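Local coordinates for protein 28 kDa product (PDB 1UKF) that acts as a papain-like cysteine endopeptidase that cleaves itself and, inside plant cells, interacts with the host protein PBS1 and probably impairs defence, at residues F5-R10 and G32-R37; G20-W25 and F146-G151; H111-S116 and I134-E139. One frame throughout, in Å; residues are numbered along the deposited sequence.

Interaction 1. Residues F5-R10 and G32-R37; sequences FSVASR and GDAESR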
ATOM      1  N   PHE A   5      16.710  -1.338   1.213  1.00 14.96           N
ATOM      2  CA  PHE A   5      15.718  -2.055   0.412  1.00 13.30           C
ATOM      3  C   PHE A   5      15.197  -1.221  -0.754  1.00 12.01           C
ATOM      4  O   PHE A   5      14.447  -1.716  -1.590  1.00 12.09           O
ATOM      5  CB  PHE A   5      14.529  -2.484   1.279  1.00 13.94           C
ATOM      6  CG  PHE A   5      14.885  -3.460   2.360  1.00 14.61           C
ATOM      7  CD1 PHE A   5      14.997  -3.045   3.678  1.00 15.30           C
ATOM      8  CD2 PHE A   5      15.113  -4.798   2.055  1.00 14.72           C
ATOM      9  CE1 PHE A   5      15.332  -3.950   4.685  1.00 15.20           C
ATOM     10  CE2 PHE A   5      15.449  -5.712   3.051  1.00 15.46           C
ATOM     11  CZ  PHE A   5      15.559  -5.286   4.369  1.00 15.17           C
ATOM     12  N   SER A   6      15.601   0.041  -0.814  1.00 12.15           N
ATOM     13  CA  SER A   6      15.148   0.925  -1.880  1.00 12.83           C
ATOM     14  C   SER A   6      15.654   0.530  -3.261  1.00 12.18           C
ATOM     15  O   SER A   6      16.849   0.286  -3.445  1.00 12.33           O
ATOM     16  CB  SER A   6      15.582   2.364  -1.590  1.00 12.76           C
ATOM     17  OG  SER A   6      15.222   3.216  -2.662  1.00 14.45           O
ATOM     18  N   VAL A   7      14.751   0.461  -4.234  1.00 12.01           N
ATOM     19  CA  VAL A   7      15.147   0.143  -5.601  1.00 12.33           C
ATOM     20  C   VAL A   7      14.834   1.310  -6.538  1.00 12.72           C
ATOM     21  O   VAL A   7      15.433   1.440  -7.605  1.00 15.15           O
ATOM     22  CB  VAL A   7      14.473  -1.152  -6.130  1.00 12.56           C
ATOM     23  CG1 VAL A   7      15.055  -2.358  -5.420  1.00 14.75           C
ATOM     24  CG2 VAL A   7      12.969  -1.096  -5.942  1.00 14.44           C
ATOM     25  N   ALA A   8      13.893   2.159  -6.135  1.00 11.10           N
ATOM     26  CA  ALA A   8      13.527   3.333  -6.924  1.00 11.42           C
ATOM     27  C   ALA A   8      12.869   4.363  -6.016  1.00 10.52           C
ATOM     28  O   ALA A   8      11.661   4.318  -5.773  1.00 10.63           O
ATOM     29  CB  ALA A   8      12.583   2.943  -8.059  1.00 11.29           C
ATOM     30  N   SER A   9      13.677   5.286  -5.510  1.00 10.27           N
ATOM     31  CA  SER A   9      13.198   6.336  -4.623  1.00 11.54           C
ATOM     32  C   SER A   9      12.444   7.398  -5.416  1.00 11.06           C
ATOM     33  O   SER A   9      12.931   7.885  -6.440  1.00 13.05           O
ATOM     34  CB  SER A   9      14.380   6.976  -3.896  1.00 12.61           C
ATOM     35  OG  SER A   9      13.946   8.018  -3.044  1.00 17.34           O
ATOM     36  N   ARG A  10      11.254   7.755  -4.946  1.00  9.38           N
ATOM     37  CA  ARG A  10      10.449   8.764  -5.620  1.00 10.56           C
ATOM     38  C   ARG A  10       9.228   9.123  -4.787  1.00 10.18           C
ATOM     39  O   ARG A  10       8.401   8.264  -4.485  1.00 11.49           O
ATOM     40  CB  ARG A  10       9.982   8.252  -6.987  1.00  9.79           C
ATOM     41  CG  ARG A  10       9.687   9.358  -8.008  1.00 11.32           C
ATOM     42  CD  ARG A  10      10.988   9.982  -8.522  1.00 10.40           C
ATOM     43  NE  ARG A  10      11.829   8.965  -9.149  1.00 11.80           N
ATOM     44  CZ  ARG A  10      11.674   8.528 -10.395  1.00 10.83           C
ATOM     45  NH1 ARG A  10      10.717   9.030 -11.165  1.00 12.21           N
ATOM     46  NH2 ARG A  10      12.455   7.564 -10.861  1.00 12.65           N
ATOM     47  N   GLY A  32       8.100  -3.332 -16.853  1.00 17.94           N
ATOM     48  CA  GLY A  32       9.376  -2.636 -16.810  1.00 17.93           C
ATOM     49  C   GLY A  32      10.154  -2.941 -15.546  1.00 16.74           C
ATOM     50  O   GLY A  32      10.139  -4.070 -15.058  1.00 17.81           O
ATOM     51  N   ASP A  33      10.857  -1.940 -15.027  1.00 16.66           N
ATOM     52  CA  ASP A  33      11.611  -2.110 -13.793  1.00 17.24           C
ATOM     53  C   ASP A  33      11.137  -1.065 -12.789  1.00 15.67           C
ATOM     54  O   ASP A  33      10.280  -0.240 -13.103  1.00 14.57           O
ATOM     55  CB  ASP A  33      13.122  -1.983 -14.036  1.00 18.21           C
ATOM     56  CG  ASP A  33      13.488  -0.762 -14.851  1.00 20.01           C
ATOM     57  OD1 ASP A  33      12.966   0.334 -14.567  1.00 19.65           O
ATOM     58  OD2 ASP A  33      14.316  -0.896 -15.777  1.00 25.62           O
ATOM     59  N   ALA A  34      11.684  -1.105 -11.581  1.00 15.42           N
ATOM     60  CA  ALA A  34      11.279  -0.168 -10.539  1.00 12.52           C
ATOM     61  C   ALA A  34      11.375   1.291 -10.975  1.00 13.35           C
ATOM     62  O   ALA A  34      10.461   2.080 -10.722  1.00 12.16           O
ATOM     63  CB  ALA A  34      12.110  -0.394  -9.284  1.00 13.75           C
ATOM     64  N   GLU A  35      12.476   1.652 -11.628  1.00 13.44           N
ATOM     65  CA  GLU A  35      12.672   3.025 -12.084  1.00 14.29           C
ATOM     66  C   GLU A  35      11.608   3.462 -13.083  1.00 13.44           C
ATOM     67  O   GLU A  35      11.059   4.563 -12.972  1.00 13.36           O
ATOM     68  CB  GLU A  35      14.055   3.184 -12.722  1.00 18.13           C
ATOM     69  CG  GLU A  35      15.215   2.956 -11.772  1.00 25.82           C
ATOM     70  CD  GLU A  35      15.220   3.934 -10.616  1.00 28.24           C
ATOM     71  OE1 GLU A  35      15.232   5.157 -10.869  1.00 32.64           O
ATOM     72  OE2 GLU A  35      15.215   3.481  -9.453  1.00 33.58           O
ATOM     73  N   SER A  36      11.315   2.610 -14.061  1.00 13.50           N
ATOM     74  CA  SER A  36      10.314   2.964 -15.057  1.00 12.61           C
ATOM     75  C   SER A  36       8.924   3.030 -14.432  1.00 12.02           C
ATOM     76  O   SER A  36       8.083   3.808 -14.876  1.00 12.03           O
ATOM     77  CB  SER A  36      10.335   1.980 -16.237  1.00 13.61           C
ATOM     78  OG  SER A  36       9.962   0.673 -15.850  1.00 15.22           O
ATOM     79  N   ARG A  37       8.682   2.228 -13.396  1.00 11.32           N
ATOM     80  CA  ARG A  37       7.381   2.256 -12.733  1.00 10.65           C
ATOM     81  C   ARG A  37       7.218   3.574 -11.986  1.00 10.80           C
ATOM     82  O   ARG A  37       6.137   4.163 -11.980  1.00 10.56           O
ATOM     83  CB  ARG A  37       7.229   1.070 -11.774  1.00 11.22           C
ATOM     84  CG  ARG A  37       7.044  -0.263 -12.497  1.00 11.99           C
ATOM     85  CD  ARG A  37       6.589  -1.370 -11.559  1.00 12.38           C
ATOM     86  NE  ARG A  37       7.657  -1.906 -10.718  1.00 12.88           N
ATOM     87  CZ  ARG A  37       8.576  -2.775 -11.133  1.00 13.17           C
ATOM     88  NH1 ARG A  37       8.570  -3.207 -12.386  1.00 14.22           N
ATOM     89  NH2 ARG A  37       9.483  -3.236 -10.283  1.00 13.38           N
TER
HETATM   90  O   HOH W   1      14.318   7.160  -8.596  1.00 17.80           O
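Ala8 and Ala34 meet methyl to methyl, CB to CB at 3.6 Å, and Val7 adds one branch to the same small apolar patch, with its CG2 3.5 Å from Ala34 CB. A chi1 of -70° sets CG1 of Val7 anti to the carbonyl carbon and leaves CG2 between that carbon and the backbone N, facing the alanine. Beside this patch Glu35 curls back over the strand: its chain is bent at chi2 (-61°), and this brings the carboxylate down on the bend at Val7 and Ala8. There OE2 stands 3.0 Å from Ala8 CB, a tight approach, and 2.8 Å from Val7 O. The latter pair joins two acceptors, a closeness that is probably unfavourable and may be offset in part by Arg10 at OE1. That other oxygen reaches the edge of the Arg10 guanidinium near its plane, in a long salt bridge of 3.7 Å from Glu35 OE1 to Arg10 NH2, with the two flat groups turned 51° apart. Water 1 bridges the same groups, donating to Ser9 O and to Glu35 OE1 while accepting from Arg10 NH2. The stronger partners of the guanidinium are elsewhere, as Asp42 and Asp39 both form salt bridges with NH1. At the start of the helix, Asp33 and Ser36 form a capping box: Ser36 N donates to Asp33 OD1 (2.9 Å) and Asp33 N to Ser36 OG. The arrangement thus sets the capped N-terminal turn of helix 34-41 against an outermost strand of the sheet, at a classic beta bulge where Val7 and Ala8 both face Glu152.

Interaction 2. Residues G20-W25 and F146-G151; sequences GLSTEW and FDPNLG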
ATOM      1  N   GLY A  20      -5.179   5.635  -4.863  1.00  9.03           N
ATOM      2  CA  GLY A  20      -5.221   5.555  -6.313  1.00  8.59           C
ATOM      3  C   GLY A  20      -3.872   5.200  -6.917  1.00  8.29           C
ATOM      4  O   GLY A  20      -3.795   4.355  -7.809  1.00  8.87           O
ATOM      5  N   LEU A  21      -2.810   5.853  -6.448  1.00  8.17           N
ATOM      6  CA  LEU A  21      -1.464   5.575  -6.942  1.00  8.69           C
ATOM      7  C   LEU A  21      -1.046   4.149  -6.607  1.00  8.46           C
ATOM      8  O   LEU A  21      -0.436   3.467  -7.432  1.00  8.91           O
ATOM      9  CB  LEU A  21      -0.455   6.550  -6.327  1.00  9.43           C
ATOM     10  CG  LEU A  21      -0.503   7.999  -6.823  1.00  9.97           C
ATOM     11  CD1 LEU A  21       0.367   8.872  -5.928  1.00 10.72           C
ATOM     12  CD2 LEU A  21      -0.031   8.069  -8.275  1.00 11.84           C
ATOM     13  N   SER A  22      -1.368   3.699  -5.398  1.00  8.46           N
ATOM     14  CA  SER A  22      -1.016   2.351  -4.973  1.00  8.45           C
ATOM     15  C   SER A  22      -1.727   1.316  -5.832  1.00  8.28           C
ATOM     16  O   SER A  22      -1.144   0.287  -6.186  1.00  9.01           O
ATOM     17  CB  SER A  22      -1.367   2.149  -3.497  1.00  8.81           C
ATOM     18  OG  SER A  22      -0.520   2.937  -2.682  1.00  9.97           O
ATOM     19  N   THR A  23      -2.984   1.582  -6.173  1.00  9.13           N
ATOM     20  CA  THR A  23      -3.728   0.646  -7.003  1.00 10.18           C
ATOM     21  C   THR A  23      -3.170   0.649  -8.427  1.00  9.16           C
ATOM     22  O   THR A  23      -3.065  -0.408  -9.053  1.00  9.88           O
ATOM     23  CB  THR A  23      -5.233   0.977  -7.005  1.00  9.59           C
ATOM     24  OG1 THR A  23      -5.726   0.917  -5.659  1.00  9.91           O
ATOM     25  CG2 THR A  23      -6.005  -0.035  -7.842  1.00 10.24           C
ATOM     26  N   GLU A  24      -2.794   1.821  -8.936  1.00  9.41           N
ATOM     27  CA  GLU A  24      -2.212   1.900 -10.276  1.00 10.30           C
ATOM     28  C   GLU A  24      -0.906   1.100 -10.275  1.00 11.21           C
ATOM     29  O   GLU A  24      -0.611   0.379 -11.227  1.00 11.78           O
ATOM     30  CB  GLU A  24      -1.956   3.365 -10.660  1.00 10.70           C
ATOM     31  CG  GLU A  24      -1.200   3.586 -11.979  1.00 12.30           C
ATOM     32  CD  GLU A  24      -1.967   3.148 -13.217  1.00 12.22           C
ATOM     33  OE1 GLU A  24      -3.171   2.830 -13.120  1.00 13.48           O
ATOM     34  OE2 GLU A  24      -1.355   3.134 -14.308  1.00 15.14           O
ATOM     35  N   TRP A  25      -0.129   1.210  -9.200  1.00 10.17           N
ATOM     36  CA  TRP A  25       1.121   0.460  -9.113  1.00 10.21           C
ATOM     37  C   TRP A  25       0.815  -1.038  -9.139  1.00 10.46           C
ATOM     38  O   TRP A  25       1.509  -1.804  -9.806  1.00 12.12           O
ATOM     39  CB  TRP A  25       1.877   0.806  -7.826  1.00 10.21           C
ATOM     40  CG  TRP A  25       3.185   0.071  -7.694  1.00  9.05           C
ATOM     41  CD1 TRP A  25       4.394   0.439  -8.215  1.00  8.86           C
ATOM     42  CD2 TRP A  25       3.403  -1.169  -7.013  1.00  8.65           C
ATOM     43  NE1 TRP A  25       5.351  -0.495  -7.898  1.00  9.47           N
ATOM     44  CE2 TRP A  25       4.771  -1.494  -7.160  1.00  9.54           C
ATOM     45  CE3 TRP A  25       2.576  -2.040  -6.291  1.00  9.63           C
ATOM     46  CZ2 TRP A  25       5.331  -2.651  -6.608  1.00 10.47           C
ATOM     47  CZ3 TRP A  25       3.131  -3.188  -5.742  1.00  9.76           C
ATOM     48  CH2 TRP A  25       4.497  -3.483  -5.902  1.00  9.40           C
ATOM     49  N   PHE A 146       5.494  -0.743  -2.607  1.00  8.07           N
ATOM     50  CA  PHE A 146       5.447   0.631  -3.089  1.00  8.24           C
ATOM     51  C   PHE A 146       4.721   1.529  -2.100  1.00  7.34           C
ATOM     52  O   PHE A 146       3.585   1.249  -1.704  1.00  7.99           O
ATOM     53  CB  PHE A 146       4.739   0.691  -4.452  1.00  7.69           C
ATOM     54  CG  PHE A 146       4.336   2.087  -4.875  1.00  7.71           C
ATOM     55  CD1 PHE A 146       5.296   3.058  -5.151  1.00  8.39           C
ATOM     56  CD2 PHE A 146       2.993   2.425  -4.997  1.00  8.18           C
ATOM     57  CE1 PHE A 146       4.918   4.343  -5.542  1.00  8.69           C
ATOM     58  CE2 PHE A 146       2.608   3.707  -5.388  1.00  9.71           C
ATOM     59  CZ  PHE A 146       3.574   4.664  -5.660  1.00  8.15           C
ATOM     60  N   ASP A 147       5.393   2.597  -1.687  1.00  7.70           N
ATOM     61  CA  ASP A 147       4.803   3.579  -0.786  1.00  7.35           C
ATOM     62  C   ASP A 147       4.829   4.880  -1.586  1.00  7.36           C
ATOM     63  O   ASP A 147       5.901   5.392  -1.900  1.00  7.81           O
ATOM     64  CB  ASP A 147       5.645   3.747   0.476  1.00  8.20           C
ATOM     65  CG  ASP A 147       5.047   4.754   1.440  1.00  8.97           C
ATOM     66  OD1 ASP A 147       4.347   5.680   0.980  1.00  8.66           O
ATOM     67  OD2 ASP A 147       5.287   4.629   2.662  1.00 10.87           O
ATOM     68  N   PRO A 148       3.654   5.427  -1.931  1.00  7.55           N
ATOM     69  CA  PRO A 148       3.581   6.673  -2.702  1.00  8.74           C
ATOM     70  C   PRO A 148       4.449   7.825  -2.176  1.00  8.40           C
ATOM     71  O   PRO A 148       4.894   8.668  -2.956  1.00  8.65           O
ATOM     72  CB  PRO A 148       2.093   7.009  -2.667  1.00  9.66           C
ATOM     73  CG  PRO A 148       1.441   5.653  -2.630  1.00 10.78           C
ATOM     74  CD  PRO A 148       2.306   4.899  -1.642  1.00  8.28           C
ATOM     75  N   ASN A 149       4.683   7.872  -0.865  1.00  8.22           N
ATOM     76  CA  ASN A 149       5.500   8.933  -0.275  1.00  9.73           C
ATOM     77  C   ASN A 149       6.997   8.722  -0.454  1.00  9.67           C
ATOM     78  O   ASN A 149       7.767   9.680  -0.380  1.00 10.04           O
ATOM     79  CB  ASN A 149       5.273   9.048   1.240  1.00 10.11           C
ATOM     80  CG  ASN A 149       3.899   9.561   1.609  1.00 10.91           C
ATOM     81  OD1 ASN A 149       3.315  10.393   0.917  1.00 12.21           O
ATOM     82  ND2 ASN A 149       3.386   9.087   2.740  1.00 10.80           N
ATOM     83  N   LEU A 150       7.406   7.477  -0.699  1.00  9.30           N
ATOM     84  CA  LEU A 150       8.824   7.134  -0.777  1.00  9.58           C
ATOM     85  C   LEU A 150       9.354   6.500  -2.053  1.00  9.81           C
ATOM     86  O   LEU A 150      10.481   6.786  -2.464  1.00 11.46           O
ATOM     87  CB  LEU A 150       9.163   6.214   0.399  1.00 10.63           C
ATOM     88  CG  LEU A 150       8.840   6.772   1.789  1.00 11.67           C
ATOM     89  CD1 LEU A 150       8.852   5.651   2.813  1.00 12.24           C
ATOM     90  CD2 LEU A 150       9.845   7.856   2.152  1.00 15.37           C
ATOM     91  N   GLY A 151       8.565   5.628  -2.666  1.00  9.00           N
ATOM     92  CA  GLY A 151       9.010   4.962  -3.876  1.00  9.15           C
ATOM     93  C   GLY A 151       8.858   3.460  -3.745  1.00  8.20           C
ATOM     94  O   GLY A 151       8.042   2.979  -2.948  1.00  8.72           O
TER
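Trp25 and Phe146 are brought together by matching first torsions: in each, CG stands anti to the backbone N (chi1 -179° in Trp25, 166° in Phe146), which sends the indole out from the helix and the benzyl group out from the strand until the two side chains run antiparallel, side by side. The result is an offset stack, with the five-membered ring of Trp25 and the Phe146 ring 4.6 Å apart between centroids and their planes tilted by 19°. The CB methylene takes part too: Phe146 CB sits over the indole face, 3.4 Å from the centroid of the five-membered ring, in a CH-pi contact. In return Trp25 CB comes to 3.4 Å from Phe146 CD2, and the edge of the phenyl ring runs on to the helix backbone at Ser22, Phe146 CE2 lying 3.9 Å from Ser22 CA. A hydrogen bond from NE1 to Glu152 satisfies the polar end of the indole. One turn earlier in the helix, Pro148 lies alongside Leu21 and against Ser22: its CB meets Leu21 CD1 at 4.1 Å, and its CG is 3.4 Å from Ser22 OG, a hydroxyl held chiefly by Cys18 O. No hydrogen bond crosses between the two segments; the interface is largely apolar, and all its touching residues are buried. Asp147 points away from the helix, where OD1 accepts from Asn149 N (2.9 Å) in an Asx turn and from His132 NE2. This packing joins the helix that begins at the active-site Cys18 to the strand end that carries Asp147, in a papain-like fold, here with a catalytic triad of Cys18, His132 and Asp147.

Interaction 3. Residues H111-S116 and I134-E139; sequences HDVAQS and IACSCE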
ATOM      1  N   HIS A 111       4.218 -12.129   7.164  1.00 15.80           N
ATOM      2  CA  HIS A 111       3.696 -13.484   7.038  1.00 17.39           C
ATOM      3  C   HIS A 111       2.452 -13.484   6.159  1.00 16.92           C
ATOM      4  O   HIS A 111       2.185 -14.449   5.438  1.00 17.44           O
ATOM      5  CB  HIS A 111       3.349 -14.054   8.415  1.00 18.79           C
ATOM      6  CG  HIS A 111       2.716 -15.410   8.362  1.00 21.05           C
ATOM      7  ND1 HIS A 111       3.375 -16.522   7.884  1.00 22.35           N
ATOM      8  CD2 HIS A 111       1.478 -15.829   8.716  1.00 23.22           C
ATOM      9  CE1 HIS A 111       2.570 -17.569   7.947  1.00 22.81           C
ATOM     10  NE2 HIS A 111       1.413 -17.175   8.449  1.00 23.71           N
ATOM     11  N   ASP A 112       1.694 -12.393   6.213  1.00 15.20           N
ATOM     12  CA  ASP A 112       0.475 -12.288   5.421  1.00 15.03           C
ATOM     13  C   ASP A 112       0.713 -11.855   3.977  1.00 13.53           C
ATOM     14  O   ASP A 112       0.070 -12.369   3.061  1.00 14.95           O
ATOM     15  CB  ASP A 112      -0.503 -11.287   6.053  1.00 15.52           C
ATOM     16  CG  ASP A 112      -0.926 -11.674   7.457  1.00 16.49           C
ATOM     17  OD1 ASP A 112      -1.125 -12.879   7.715  1.00 18.95           O
ATOM     18  OD2 ASP A 112      -1.082 -10.762   8.298  1.00 17.27           O
ATOM     19  N   VAL A 113       1.642 -10.925   3.772  1.00 11.71           N
ATOM     20  CA  VAL A 113       1.880 -10.384   2.439  1.00 11.96           C
ATOM     21  C   VAL A 113       3.059 -10.919   1.645  1.00 10.77           C
ATOM     22  O   VAL A 113       3.056 -10.849   0.415  1.00 12.06           O
ATOM     23  CB  VAL A 113       1.988  -8.834   2.499  1.00 11.26           C
ATOM     24  CG1 VAL A 113       0.790  -8.267   3.249  1.00 12.40           C
ATOM     25  CG2 VAL A 113       3.289  -8.410   3.169  1.00 12.66           C
ATOM     26  N   ALA A 114       4.064 -11.447   2.335  1.00 12.03           N
ATOM     27  CA  ALA A 114       5.237 -11.977   1.656  1.00 12.93           C
ATOM     28  C   ALA A 114       5.096 -13.463   1.338  1.00 13.67           C
ATOM     29  O   ALA A 114       5.892 -14.286   1.792  1.00 16.29           O
ATOM     30  CB  ALA A 114       6.483 -11.735   2.499  1.00 14.93           C
ATOM     31  N   GLN A 115       4.067 -13.801   0.567  1.00 13.28           N
ATOM     32  CA  GLN A 115       3.825 -15.177   0.141  1.00 12.49           C
ATOM     33  C   GLN A 115       3.719 -15.089  -1.377  1.00 11.97           C
ATOM     34  O   GLN A 115       3.036 -14.214  -1.911  1.00 11.97           O
ATOM     35  CB  GLN A 115       2.519 -15.718   0.735  1.00 13.26           C
ATOM     36  CG  GLN A 115       2.443 -15.652   2.259  1.00 16.84           C
ATOM     37  CD  GLN A 115       3.375 -16.626   2.963  1.00 18.17           C
ATOM     38  OE1 GLN A 115       3.551 -16.558   4.182  1.00 21.56           O
ATOM     39  NE2 GLN A 115       3.964 -17.545   2.207  1.00 15.66           N
ATOM     40  N   SER A 116       4.402 -15.988  -2.072  1.00 11.91           N
ATOM     41  CA  SER A 116       4.404 -15.972  -3.525  1.00 11.77           C
ATOM     42  C   SER A 116       3.018 -15.849  -4.150  1.00 11.87           C
ATOM     43  O   SER A 116       2.081 -16.552  -3.764  1.00 12.58           O
ATOM     44  CB  SER A 116       5.105 -17.223  -4.058  1.00 13.54           C
ATOM     45  OG  SER A 116       5.289 -17.129  -5.456  1.00 15.57           O
ATOM     46  N   ILE A 134      -0.551   2.026   0.803  1.00  8.18           N
ATOM     47  CA  ILE A 134       0.644   1.552   0.122  1.00  8.59           C
ATOM     48  C   ILE A 134       0.246   0.226  -0.522  1.00  7.41           C
ATOM     49  O   ILE A 134      -0.870  -0.258  -0.324  1.00  7.77           O
ATOM     50  CB  ILE A 134       1.839   1.346   1.095  1.00  8.82           C
ATOM     51  CG1 ILE A 134       1.516   0.279   2.145  1.00  9.78           C
ATOM     52  CG2 ILE A 134       2.186   2.673   1.759  1.00 10.03           C
ATOM     53  CD1 ILE A 134       2.672  -0.032   3.083  1.00 11.68           C
ATOM     54  N   ALA A 135       1.138  -0.365  -1.306  1.00  8.19           N
ATOM     55  CA  ALA A 135       0.814  -1.626  -1.958  1.00  8.35           C
ATOM     56  C   ALA A 135       2.022  -2.534  -2.027  1.00  8.08           C
ATOM     57  O   ALA A 135       3.162  -2.096  -1.888  1.00  8.61           O
ATOM     58  CB  ALA A 135       0.275  -1.365  -3.370  1.00  9.63           C
ATOM     59  N   CYS A 136       1.774  -3.816  -2.237  1.00  8.02           N
ATOM     60  CA  CYS A 136       2.867  -4.764  -2.354  1.00  9.41           C
ATOM     61  C   CYS A 136       2.452  -5.955  -3.199  1.00  9.35           C
ATOM     62  O   CYS A 136       1.265  -6.261  -3.336  1.00  9.79           O
ATOM     63  CB  CYS A 136       3.361  -5.219  -0.970  1.00  9.40           C
ATOM     64  SG  CYS A 136       2.140  -6.020   0.089  1.00 10.18           S
ATOM     65  N   SER A 137       3.448  -6.602  -3.791  1.00 10.05           N
ATOM     66  CA  SER A 137       3.228  -7.757  -4.643  1.00 10.68           C
ATOM     67  C   SER A 137       4.410  -8.689  -4.473  1.00 10.43           C
ATOM     68  O   SER A 137       5.563  -8.256  -4.501  1.00 12.08           O
ATOM     69  CB  SER A 137       3.117  -7.319  -6.101  1.00 10.52           C
ATOM     70  OG  SER A 137       2.978  -8.439  -6.961  1.00 13.32           O
ATOM     71  N   CYS A 138       4.117  -9.968  -4.287  1.00 10.15           N
ATOM     72  CA  CYS A 138       5.164 -10.954  -4.108  1.00 12.32           C
ATOM     73  C   CYS A 138       5.201 -11.844  -5.339  1.00 13.82           C
ATOM     74  O   CYS A 138       4.250 -12.579  -5.617  1.00 14.46           O
ATOM     75  CB  CYS A 138       4.889 -11.779  -2.850  1.00 11.95           C
ATOM     76  SG  CYS A 138       6.290 -12.749  -2.269  1.00 14.91           S
ATOM     77  N   GLU A 139       6.296 -11.732  -6.088  1.00 16.40           N
ATOM     78  CA  GLU A 139       6.519 -12.502  -7.308  1.00 17.69           C
ATOM     79  C   GLU A 139       7.596 -13.547  -7.029  1.00 18.74           C
ATOM     80  O   GLU A 139       8.786 -13.247  -7.095  1.00 17.92           O
ATOM     81  CB  GLU A 139       6.987 -11.576  -8.438  1.00 20.34           C
ATOM     82  CG  GLU A 139       5.920 -10.638  -8.985  1.00 23.59           C
ATOM     83  CD  GLU A 139       6.478  -9.633  -9.984  1.00 25.91           C
ATOM     84  OE1 GLU A 139       7.282 -10.030 -10.854  1.00 28.97           O
ATOM     85  OE2 GLU A 139       6.102  -8.444  -9.908  1.00 26.51           O
TER
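Cys138 lays its side chain over the carbonyl of Gln115, with CB 3.2 Å from Gln115 O and SG 3.6 Å from the same oxygen. With SG anti to the backbone N (chi1 -165°), the thiol is carried along the chain that follows the helix, touching Ala114 C at 3.9 Å and Ser116 N at 3.8 Å. Two residues earlier on the same face of the strand, Cys136 meets Val113 differently: its SG rests on the branch point of the valine, 3.7 Å from CB and 4.1 Å from each of the methyls CG1 and CG2. Cys136 thus packs on an apolar side chain and Cys138 on backbone; no hydrogen bond joins the segments. Between these two contacts the chain makes an inverse gamma turn centred on Ala114, with a weak bond from Gln115 N to Val113 O, which brings it from the helix end alongside the strand. Just beyond, the backbone of Gly117 pairs with Cys138. Helix 160-173 reaches the same region, through Ile164 on Val113 and Ala160 on Ala114, while Ala135 and Ser137 project to the other side of the strand, toward helix 18-27. The contact packs the C-terminal end of helix 102-113 and its exit turn onto one face of strand 130-139, in the antiparallel sheet of a papain-like protease.

All three contacts set helices or their ends against one antiparallel sheet, at different depths. Interaction 2 is the wholly buried one, aromatic and largely apolar, at the active site, with Asp147 in one of its segments. Interaction 3 is also largely buried but relies on thiols, a valine and backbone, whereas interaction 1, at an outermost strand, adds charges and a water to its small apolar patch. Interactions 2 and 3 lie on neighbouring strands, Phe146 N probably bonding to Ala135 O (2.8 Å), with helix 18-27 on one face and helix 102-113 on the other. Interactions 1 and 2 meet where Arg10 N probably bonds to Leu150 O (2.8 Å); interactions 1 and 3 do not touch, their centres lying about 17 Å apart.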